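Local atomic coordinates of protein kinase A regulatory subunit, putative (Trypanosoma cruzi, PDB entry 6HYI), a protein that probably serves as the regulatory subunit of a protein kinase A, here holding the nucleoside inosine in its cyclic nucleotide-binding domains. Residues I192-E197 with V245-A250; V210-R215 with K223-T228. One frame throughout, in Å; residues are numbered along the deposited sequence.

Interaction 1 of 2, residues I192-E197 with V245-A250; sequences IIHYGE and VADVVA. With NOS (inosine), chain C.
I193 pairs with V248 as an antiparallel hydrogen-bonded couple, their CA atoms 4.9 Å apart, while the chain turns a corner at I192, and I192 and I193 both face V248 in a classic beta bulge. The carbonyl oxygen of V248 is gripped twice. I192 N reaches V248 O at 2.7 Å, nearly along the C=O axis, whereas I193 N comes in the carbonyl plane on a lone pair at 3.2 Å. V248 N returns a bond to I193 O. Past the bulge a side chain takes over from the backbone: Y195 N meets D247 OD1 at 2.7 Å in an almost straight bond (172°) that arrives from above the carboxylate plane. The other oxygen of that carboxylate, OD2, forms a salt bridge with R215, so each carboxylate oxygen of D247 has its own partner. With CG anti to the backbone N (chi1 177°), the Y195 ring meets the V245-A246 peptide obliquely; its CD2 is 3.4 Å from V245 C, and A246 CA sits at the ring edge, in plane. I193 and V248 run side by side, CD1 of I193 4.0 Å from CG2 of V248, and that same V248 methyl packs on the ribose oxygen O4' of inosine. From H194 to E197 the chain makes a type II beta turn. V245 N donates to the inosine O5' at 3.1 Å. This is an edge of the beta roll of a cyclic nucleotide-binding domain, where the approach to strand 247-250 forms part of the pocket wall beside the sugar.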
ATOM      1  N   ILE A 192       6.794   3.362  19.703  1.00 13.65           N
ATOM      2  CA  ILE A 192       6.171   3.103  18.413  1.00 15.46           C
ATOM      3  C   ILE A 192       6.856   1.944  17.723  1.00 15.78           C
ATOM      4  O   ILE A 192       6.202   1.050  17.178  1.00 16.51           O
ATOM      5  CB  ILE A 192       6.250   4.383  17.577  1.00 13.89           C
ATOM      6  CG1 ILE A 192       5.532   5.520  18.307  1.00 16.68           C
ATOM      7  CG2 ILE A 192       5.667   4.154  16.165  1.00 15.16           C
ATOM      8  CD1 ILE A 192       5.708   6.864  17.652  1.00 22.83           C
ATOM      9  N   ILE A 193       8.182   1.929  17.759  1.00 14.64           N
ATOM     10  CA  ILE A 193       8.989   0.837  17.228  1.00 13.61           C
ATOM     11  C   ILE A 193       9.975   0.442  18.305  1.00 15.40           C
ATOM     12  O   ILE A 193      10.508   1.306  19.011  1.00 15.45           O
ATOM     13  CB  ILE A 193       9.748   1.285  15.962  1.00 14.61           C
ATOM     14  CG1 ILE A 193       8.747   1.596  14.853  1.00 15.58           C
ATOM     15  CG2 ILE A 193      10.745   0.223  15.523  1.00 15.56           C
ATOM     16  CD1 ILE A 193       9.372   2.311  13.658  1.00 16.06           C
ATOM     17  N   HIS A 194      10.189  -0.860  18.460  1.00 13.67           N
ATOM     18  CA  HIS A 194      11.222  -1.384  19.333  1.00 12.90           C
ATOM     19  C   HIS A 194      12.379  -1.892  18.494  1.00 16.73           C
ATOM     20  O   HIS A 194      12.180  -2.493  17.430  1.00 14.72           O
ATOM     21  CB  HIS A 194      10.713  -2.559  20.178  1.00 16.47           C
ATOM     22  CG  HIS A 194       9.949  -2.146  21.393  1.00 18.04           C
ATOM     23  ND1 HIS A 194      10.551  -1.958  22.619  1.00 19.61           N
ATOM     24  CD2 HIS A 194       8.632  -1.894  21.574  1.00 17.35           C
ATOM     25  CE1 HIS A 194       9.635  -1.605  23.504  1.00 18.59           C
ATOM     26  NE2 HIS A 194       8.463  -1.557  22.896  1.00 18.30           N
ATOM     27  N   TYR A 195      13.584  -1.653  18.998  1.00 14.97           N
ATOM     28  CA  TYR A 195      14.803  -2.200  18.416  1.00 14.85           C
ATOM     29  C   TYR A 195      14.724  -3.719  18.307  1.00 16.87           C
ATOM     30  O   TYR A 195      14.258  -4.405  19.222  1.00 18.99           O
ATOM     31  CB  TYR A 195      15.975  -1.809  19.324  1.00 16.88           C
ATOM     32  CG  TYR A 195      17.292  -2.362  18.884  1.00 17.92           C
ATOM     33  CD1 TYR A 195      17.670  -3.638  19.248  1.00 21.67           C
ATOM     34  CD2 TYR A 195      18.150  -1.615  18.082  1.00 21.37           C
ATOM     35  CE1 TYR A 195      18.868  -4.164  18.841  1.00 26.13           C
ATOM     36  CE2 TYR A 195      19.363  -2.145  17.661  1.00 20.77           C
ATOM     37  CZ  TYR A 195      19.700  -3.418  18.047  1.00 20.59           C
ATOM     38  OH  TYR A 195      20.899  -3.984  17.663  1.00 27.68           O
ATOM     39  N   GLY A 196      15.175  -4.245  17.163  1.00 15.48           N
ATOM     40  CA  GLY A 196      15.303  -5.677  16.999  1.00 18.70           C
ATOM     41  C   GLY A 196      14.062  -6.414  16.548  1.00 20.73           C
ATOM     42  O   GLY A 196      14.082  -7.653  16.548  1.00 26.00           O
ATOM     43  N   GLU A 197      12.999  -5.710  16.161  1.00 18.68           N
ATOM     44  CA  GLU A 197      11.734  -6.262  15.681  1.00 24.22           C
ATOM     45  C   GLU A 197      11.797  -6.499  14.173  1.00 18.31           C
ATOM     46  O   GLU A 197      12.618  -5.927  13.471  1.00 16.28           O
ATOM     47  CB  GLU A 197      10.575  -5.269  15.867  1.00 32.85           C
ATOM     48  CG  GLU A 197      10.320  -4.649  17.232  1.00 44.75           C
ATOM     49  CD  GLU A 197       8.975  -3.886  17.280  1.00 42.14           C
ATOM     50  OE1 GLU A 197       8.029  -4.412  17.906  1.00 52.06           O
ATOM     51  OE2 GLU A 197       8.848  -2.780  16.687  1.00 24.89           O
ATOM     52  N   VAL A 245      16.606  -1.286  13.770  1.00 15.43           N
ATOM     53  CA  VAL A 245      17.902  -0.946  14.330  1.00 17.23           C
ATOM     54  C   VAL A 245      17.823   0.222  15.297  1.00 18.22           C
ATOM     55  O   VAL A 245      18.852   0.756  15.709  1.00 17.64           O
ATOM     56  CB  VAL A 245      18.957  -0.713  13.232  1.00 18.73           C
ATOM     57  CG1 VAL A 245      19.135  -1.991  12.375  1.00 25.28           C
ATOM     58  CG2 VAL A 245      18.583   0.467  12.381  1.00 19.11           C
ATOM     59  N   ALA A 246      16.622   0.610  15.694  1.00 15.40           N
ATOM     60  CA  ALA A 246      16.451   1.652  16.683  1.00 15.26           C
ATOM     61  C   ALA A 246      15.067   1.494  17.275  1.00 14.77           C
ATOM     62  O   ALA A 246      14.159   0.940  16.637  1.00 17.02           O
ATOM     63  CB  ALA A 246      16.599   3.036  16.048  1.00 17.54           C
ATOM     64  N   ASP A 247      14.914   1.981  18.501  1.00 13.57           N
ATOM     65  CA  ASP A 247      13.594   2.266  19.029  1.00 14.56           C
ATOM     66  C   ASP A 247      13.130   3.609  18.496  1.00 14.60           C
ATOM     67  O   ASP A 247      13.938   4.493  18.198  1.00 16.21           O
ATOM     68  CB  ASP A 247      13.647   2.416  20.546  1.00 15.70           C
ATOM     69  CG  ASP A 247      14.243   1.221  21.238  1.00 17.09           C
ATOM     70  OD1 ASP A 247      13.696   0.109  21.085  1.00 17.73           O
ATOM     71  OD2 ASP A 247      15.257   1.403  21.951  1.00 18.82           O
ATOM     72  N   VAL A 248      11.818   3.777  18.396  1.00 13.74           N
ATOM     73  CA  VAL A 248      11.232   5.089  18.155  1.00 14.24           C
ATOM     74  C   VAL A 248      10.198   5.296  19.243  1.00 14.12           C
ATOM     75  O   VAL A 248       9.282   4.476  19.394  1.00 15.78           O
ATOM     76  CB  VAL A 248      10.597   5.214  16.762  1.00 15.12           C
ATOM     77  CG1 VAL A 248      10.020   6.601  16.591  1.00 17.00           C
ATOM     78  CG2 VAL A 248      11.642   4.939  15.673  1.00 15.73           C
ATOM     79  N   VAL A 249      10.380   6.350  20.034  1.00 14.47           N
ATOM     80  CA  VAL A 249       9.609   6.585  21.252  1.00 15.26           C
ATOM     81  C   VAL A 249       8.883   7.915  21.117  1.00 16.09           C
ATOM     82  O   VAL A 249       9.488   8.920  20.730  1.00 16.53           O
ATOM     83  CB  VAL A 249      10.542   6.610  22.475  1.00 15.37           C
ATOM     84  CG1 VAL A 249       9.738   6.765  23.761  1.00 17.89           C
ATOM     85  CG2 VAL A 249      11.397   5.346  22.505  1.00 16.56           C
ATOM     86  N   ALA A 250       7.601   7.936  21.475  1.00 16.04           N
ATOM     87  CA  ALA A 250       6.860   9.189  21.484  1.00 14.60           C
ATOM     88  C   ALA A 250       7.393  10.090  22.588  1.00 17.60           C
ATOM     89  O   ALA A 250       7.515   9.657  23.735  1.00 19.84           O
ATOM     90  CB  ALA A 250       5.373   8.905  21.717  1.00 16.12           C
TER
HETATM   91  N9  NOS C 602      16.113   5.174  12.218  1.00 14.89           N
HETATM   92  C4  NOS C 602      16.666   6.271  11.982  1.00 16.23           C
HETATM   93  N3  NOS C 602      16.252   7.510  11.770  1.00 17.39           N
HETATM   94  C2  NOS C 602      17.169   8.488  11.570  1.00 20.70           C
HETATM   95  N1  NOS C 602      18.502   8.228  11.570  1.00 18.57           N
HETATM   96  C6  NOS C 602      18.952   7.007  11.762  1.00 17.83           C
HETATM   97  O6  NOS C 602      20.148   6.833  11.735  1.00 18.75           O
HETATM   98  C5  NOS C 602      18.034   6.009  11.982  1.00 18.05           C
HETATM   99  N7  NOS C 602      18.133   4.604  12.241  1.00 17.31           N
HETATM  100  C8  NOS C 602      16.850   4.171  12.360  1.00 17.96           C
HETATM  101  C5' NOS C 602      13.735   1.668  13.066  1.00 16.67           C
HETATM  102  O5' NOS C 602      15.058   1.249  12.782  1.00 17.25           O
HETATM  103  C4' NOS C 602      13.448   3.015  12.458  1.00 15.73           C
HETATM  104  O4' NOS C 602      14.205   4.053  13.156  1.00 16.76           O
HETATM  105  C1' NOS C 602      14.669   4.971  12.230  1.00 18.23           C
HETATM  106  C2' NOS C 602      14.030   4.685  10.903  1.00 14.24           C
HETATM  107  O2' NOS C 602      12.750   5.305  10.803  1.00 16.04           O
HETATM  108  C3' NOS C 602      13.871   3.184  11.007  1.00 14.57           C
HETATM  109  O3' NOS C 602      12.952   2.647  10.078  1.00 14.40           O

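Interaction 2 of 2, residues V210-R215 with K223-T228; sequences VEVIGR and KVCEFT. With NOS (inosine), chain C.
K223 lays its extended chain across E211 at about a right angle, CD 3.8 Å from E211 OE2; NZ stays beyond salt-bridge distance of E211 OE2 and pairs with OE1 of E226, 2.8 Å away, on the anti side of that carboxylate. V224 N then bonds to V212 O, and the V224 side chain divides its contacts: CG2 packs 3.6 Å from G214 N, where the neighbouring strand carries no side chain, and CG1 approaches O6 of inosine. At C225 the carbonyl oxygen takes a nearly straight bond from V212 N (177°). SG of C225, lying between its backbone N and carbonyl carbon (chi1 66°), reaches 3.5 Å from inosine C2 and also touches V212 CG2. E226 stands opposite E211 in a non-hydrogen-bonded pair, its CA 3.2 Å from V210 O in a CA-H...O contact. F227 and V210 exchange backbone bonds in both directions, and F227 CB meets V210 CG2 at 3.7 Å. V212 CG2 touches the F227 ring obliquely, while inosine N3 sits at the ring edge, in its plane, 3.5 Å from F227 CE2. The result is an antiparallel beta hairpin with two unlike faces: K223, E211 and E226 put their charges on one, which also carries I213, and V210, V212, C225 and F227 form the other; V212, C225 and F227, together with V224, help line the purine pocket of the cyclic nucleotide-binding domain.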
ATOM      1  N   VAL A 210       8.748  12.453  18.037  1.00 16.08           N
ATOM      2  CA  VAL A 210       9.299  11.169  18.447  1.00 16.55           C
ATOM      3  C   VAL A 210      10.808  11.308  18.533  1.00 16.11           C
ATOM      4  O   VAL A 210      11.412  12.182  17.911  1.00 17.32           O
ATOM      5  CB  VAL A 210       8.956  10.035  17.461  1.00 16.61           C
ATOM      6  CG1 VAL A 210       7.440   9.909  17.302  1.00 16.19           C
ATOM      7  CG2 VAL A 210       9.616  10.297  16.093  1.00 17.01           C
ATOM      8  N   GLU A 211      11.419  10.406  19.293  1.00 15.56           N
ATOM      9  CA  GLU A 211      12.867  10.289  19.360  1.00 17.86           C
ATOM     10  C   GLU A 211      13.299   8.920  18.854  1.00 16.84           C
ATOM     11  O   GLU A 211      12.662   7.902  19.148  1.00 17.44           O
ATOM     12  CB  GLU A 211      13.401  10.560  20.780  1.00 20.41           C
ATOM     13  CG  GLU A 211      12.921   9.630  21.875  1.00 24.13           C
ATOM     14  CD  GLU A 211      13.488  10.007  23.248  1.00 29.35           C
ATOM     15  OE1 GLU A 211      13.060   9.420  24.265  1.00 32.92           O
ATOM     16  OE2 GLU A 211      14.364  10.895  23.308  1.00 33.82           O
ATOM     17  N   VAL A 212      14.379   8.903  18.086  1.00 15.48           N
ATOM     18  CA  VAL A 212      14.978   7.674  17.583  1.00 15.62           C
ATOM     19  C   VAL A 212      16.123   7.310  18.518  1.00 16.84           C
ATOM     20  O   VAL A 212      17.036   8.118  18.732  1.00 17.30           O
ATOM     21  CB  VAL A 212      15.484   7.859  16.147  1.00 15.99           C
ATOM     22  CG1 VAL A 212      16.153   6.587  15.645  1.00 19.43           C
ATOM     23  CG2 VAL A 212      14.326   8.257  15.257  1.00 17.61           C
ATOM     24  N   ILE A 213      16.085   6.093  19.056  1.00 14.29           N
ATOM     25  CA  ILE A 213      17.056   5.630  20.049  1.00 14.28           C
ATOM     26  C   ILE A 213      17.780   4.415  19.485  1.00 16.59           C
ATOM     27  O   ILE A 213      17.204   3.322  19.381  1.00 16.55           O
ATOM     28  CB  ILE A 213      16.394   5.314  21.400  1.00 15.49           C
ATOM     29  CG1 ILE A 213      15.569   6.522  21.860  1.00 18.20           C
ATOM     30  CG2 ILE A 213      17.454   4.929  22.455  1.00 17.53           C
ATOM     31  CD1 ILE A 213      14.884   6.324  23.187  1.00 27.74           C
ATOM     32  N   GLY A 214      19.041   4.601  19.111  1.00 16.55           N
ATOM     33  CA  GLY A 214      19.846   3.520  18.592  1.00 16.22           C
ATOM     34  C   GLY A 214      20.593   2.821  19.702  1.00 15.32           C
ATOM     35  O   GLY A 214      20.285   2.957  20.887  1.00 16.16           O
ATOM     36  N   ARG A 215      21.584   2.037  19.298  1.00 16.64           N
ATOM     37  CA  ARG A 215      22.512   1.406  20.220  1.00 16.46           C
ATOM     38  C   ARG A 215      23.920   1.818  19.825  1.00 18.63           C
ATOM     39  O   ARG A 215      24.276   1.766  18.639  1.00 19.59           O
ATOM     40  CB  ARG A 215      22.375  -0.117  20.172  1.00 18.07           C
ATOM     41  CG  ARG A 215      20.970  -0.619  20.527  1.00 18.26           C
ATOM     42  CD  ARG A 215      20.602  -0.303  21.973  1.00 19.46           C
ATOM     43  NE  ARG A 215      19.289  -0.849  22.318  1.00 19.54           N
ATOM     44  CZ  ARG A 215      18.138  -0.187  22.196  1.00 16.85           C
ATOM     45  NH1 ARG A 215      18.110   1.066  21.750  1.00 18.55           N
ATOM     46  NH2 ARG A 215      17.000  -0.788  22.529  1.00 19.06           N
ATOM     47  N   LYS A 223      20.643   8.429  21.833  1.00 19.38           N
ATOM     48  CA  LYS A 223      19.681   9.204  21.064  1.00 21.18           C
ATOM     49  C   LYS A 223      20.282   9.576  19.718  1.00 20.11           C
ATOM     50  O   LYS A 223      21.383  10.136  19.652  1.00 25.61           O
ATOM     51  CB  LYS A 223      19.246  10.458  21.817  1.00 24.27           C
ATOM     52  CG  LYS A 223      18.178  11.235  21.055  1.00 28.27           C
ATOM     53  CD  LYS A 223      17.591  12.345  21.895  1.00 32.72           C
ATOM     54  CE  LYS A 223      16.606  13.167  21.085  1.00 33.80           C
ATOM     55  NZ  LYS A 223      16.117  14.333  21.878  1.00 41.41           N
ATOM     56  N   VAL A 224      19.561   9.262  18.649  1.00 17.09           N
ATOM     57  CA  VAL A 224      20.020   9.513  17.291  1.00 17.28           C
ATOM     58  C   VAL A 224      19.499  10.838  16.753  1.00 19.53           C
ATOM     59  O   VAL A 224      20.271  11.667  16.272  1.00 24.46           O
ATOM     60  CB  VAL A 224      19.628   8.335  16.373  1.00 18.93           C
ATOM     61  CG1 VAL A 224      19.965   8.663  14.927  1.00 22.01           C
ATOM     62  CG2 VAL A 224      20.345   7.061  16.824  1.00 19.81           C
ATOM     63  N   CYS A 225      18.188  11.046  16.800  1.00 16.88           N
ATOM     64  CA  CYS A 225      17.574  12.267  16.282  1.00 19.87           C
ATOM     65  C   CYS A 225      16.128  12.287  16.743  1.00 20.66           C
ATOM     66  O   CYS A 225      15.666  11.386  17.447  1.00 19.82           O
ATOM     67  CB  CYS A 225      17.626  12.318  14.757  1.00 18.88           C
ATOM     68  SG  CYS A 225      16.627  11.030  13.985  1.00 22.38           S
ATOM     69  N   GLU A 226      15.419  13.338  16.348  1.00 17.00           N
ATOM     70  CA  GLU A 226      13.979  13.431  16.517  1.00 17.56           C
ATOM     71  C   GLU A 226      13.319  13.555  15.155  1.00 17.74           C
ATOM     72  O   GLU A 226      13.955  13.920  14.161  1.00 21.17           O
ATOM     73  CB  GLU A 226      13.575  14.635  17.385  1.00 18.47           C
ATOM     74  CG  GLU A 226      14.015  14.491  18.832  1.00 21.93           C
ATOM     75  CD  GLU A 226      13.550  15.629  19.716  1.00 33.81           C
ATOM     76  OE1 GLU A 226      13.737  15.533  20.947  1.00 40.70           O
ATOM     77  OE2 GLU A 226      13.000  16.611  19.184  1.00 32.23           O
ATOM     78  N   PHE A 227      12.029  13.227  15.121  1.00 18.28           N
ATOM     79  CA  PHE A 227      11.184  13.482  13.964  1.00 16.38           C
ATOM     80  C   PHE A 227       9.877  14.078  14.459  1.00 18.16           C
ATOM     81  O   PHE A 227       9.506  13.925  15.625  1.00 17.36           O
ATOM     82  CB  PHE A 227      10.885  12.194  13.183  1.00 17.49           C
ATOM     83  CG  PHE A 227      12.062  11.653  12.411  1.00 17.05           C
ATOM     84  CD1 PHE A 227      12.594  12.353  11.340  1.00 19.78           C
ATOM     85  CD2 PHE A 227      12.617  10.426  12.740  1.00 19.05           C
ATOM     86  CE1 PHE A 227      13.656  11.855  10.628  1.00 23.62           C
ATOM     87  CE2 PHE A 227      13.670   9.920  12.025  1.00 20.50           C
ATOM     88  CZ  PHE A 227      14.196  10.626  10.969  1.00 20.49           C
ATOM     89  N   THR A 228       9.178  14.770  13.571  1.00 16.84           N
ATOM     90  CA  THR A 228       7.936  15.411  13.988  1.00 17.80           C
ATOM     91  C   THR A 228       6.944  15.379  12.826  1.00 17.58           C
ATOM     92  O   THR A 228       7.086  14.580  11.896  1.00 17.03           O
ATOM     93  CB  THR A 228       8.221  16.792  14.611  1.00 23.18           C
ATOM     94  OG1 THR A 228       7.012  17.333  15.168  1.00 20.94           O
ATOM     95  CG2 THR A 228       8.787  17.750  13.577  1.00 22.96           C
TER
HETATM   96  N9  NOS C 602      16.113   5.174  12.218  1.00 14.89           N
HETATM   97  C4  NOS C 602      16.666   6.271  11.982  1.00 16.23           C
HETATM   98  N3  NOS C 602      16.252   7.510  11.770  1.00 17.39           N
HETATM   99  C2  NOS C 602      17.169   8.488  11.570  1.00 20.70           C
HETATM  100  N1  NOS C 602      18.502   8.228  11.570  1.00 18.57           N
HETATM  101  C6  NOS C 602      18.952   7.007  11.762  1.00 17.83           C
HETATM  102  O6  NOS C 602      20.148   6.833  11.735  1.00 18.75           O
HETATM  103  C5  NOS C 602      18.034   6.009  11.982  1.00 18.05           C
HETATM  104  N7  NOS C 602      18.133   4.604  12.241  1.00 17.31           N
HETATM  105  C8  NOS C 602      16.850   4.171  12.360  1.00 17.96           C
HETATM  106  C5' NOS C 602      13.735   1.668  13.066  1.00 16.67           C
HETATM  107  O5' NOS C 602      15.058   1.249  12.782  1.00 17.25           O
HETATM  108  C4' NOS C 602      13.448   3.015  12.458  1.00 15.73           C
HETATM  109  O4' NOS C 602      14.205   4.053  13.156  1.00 16.76           O
HETATM  110  C1' NOS C 602      14.669   4.971  12.230  1.00 18.23           C
HETATM  111  C2' NOS C 602      14.030   4.685  10.903  1.00 14.24           C
HETATM  112  O2' NOS C 602      12.750   5.305  10.803  1.00 16.04           O
HETATM  113  C3' NOS C 602      13.871   3.184  11.007  1.00 14.57           C
HETATM  114  O3' NOS C 602      12.952   2.647  10.078  1.00 14.40           O

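Coming from the N terminus, the chain passes 192-197, runs through strand 201-205 into 210-215, and, after a short connection, turns back along 223-228: interaction 2 closes this short hairpin. Helix 235-240 follows before 245-250 comes back beside 192-197, so interaction 1 closes the longer loop, and the hairpin lies wholly within it. The two do not cross. They share one antiparallel sheet, in which 247-250 is sandwiched between 191-193 and 210-215; D247 N to I213 O (2.8 Å) and E211 N to V249 O are the probable hydrogen bonds joining them. Inosine touches both, its sugar beside interaction 1 and its base over interaction 2.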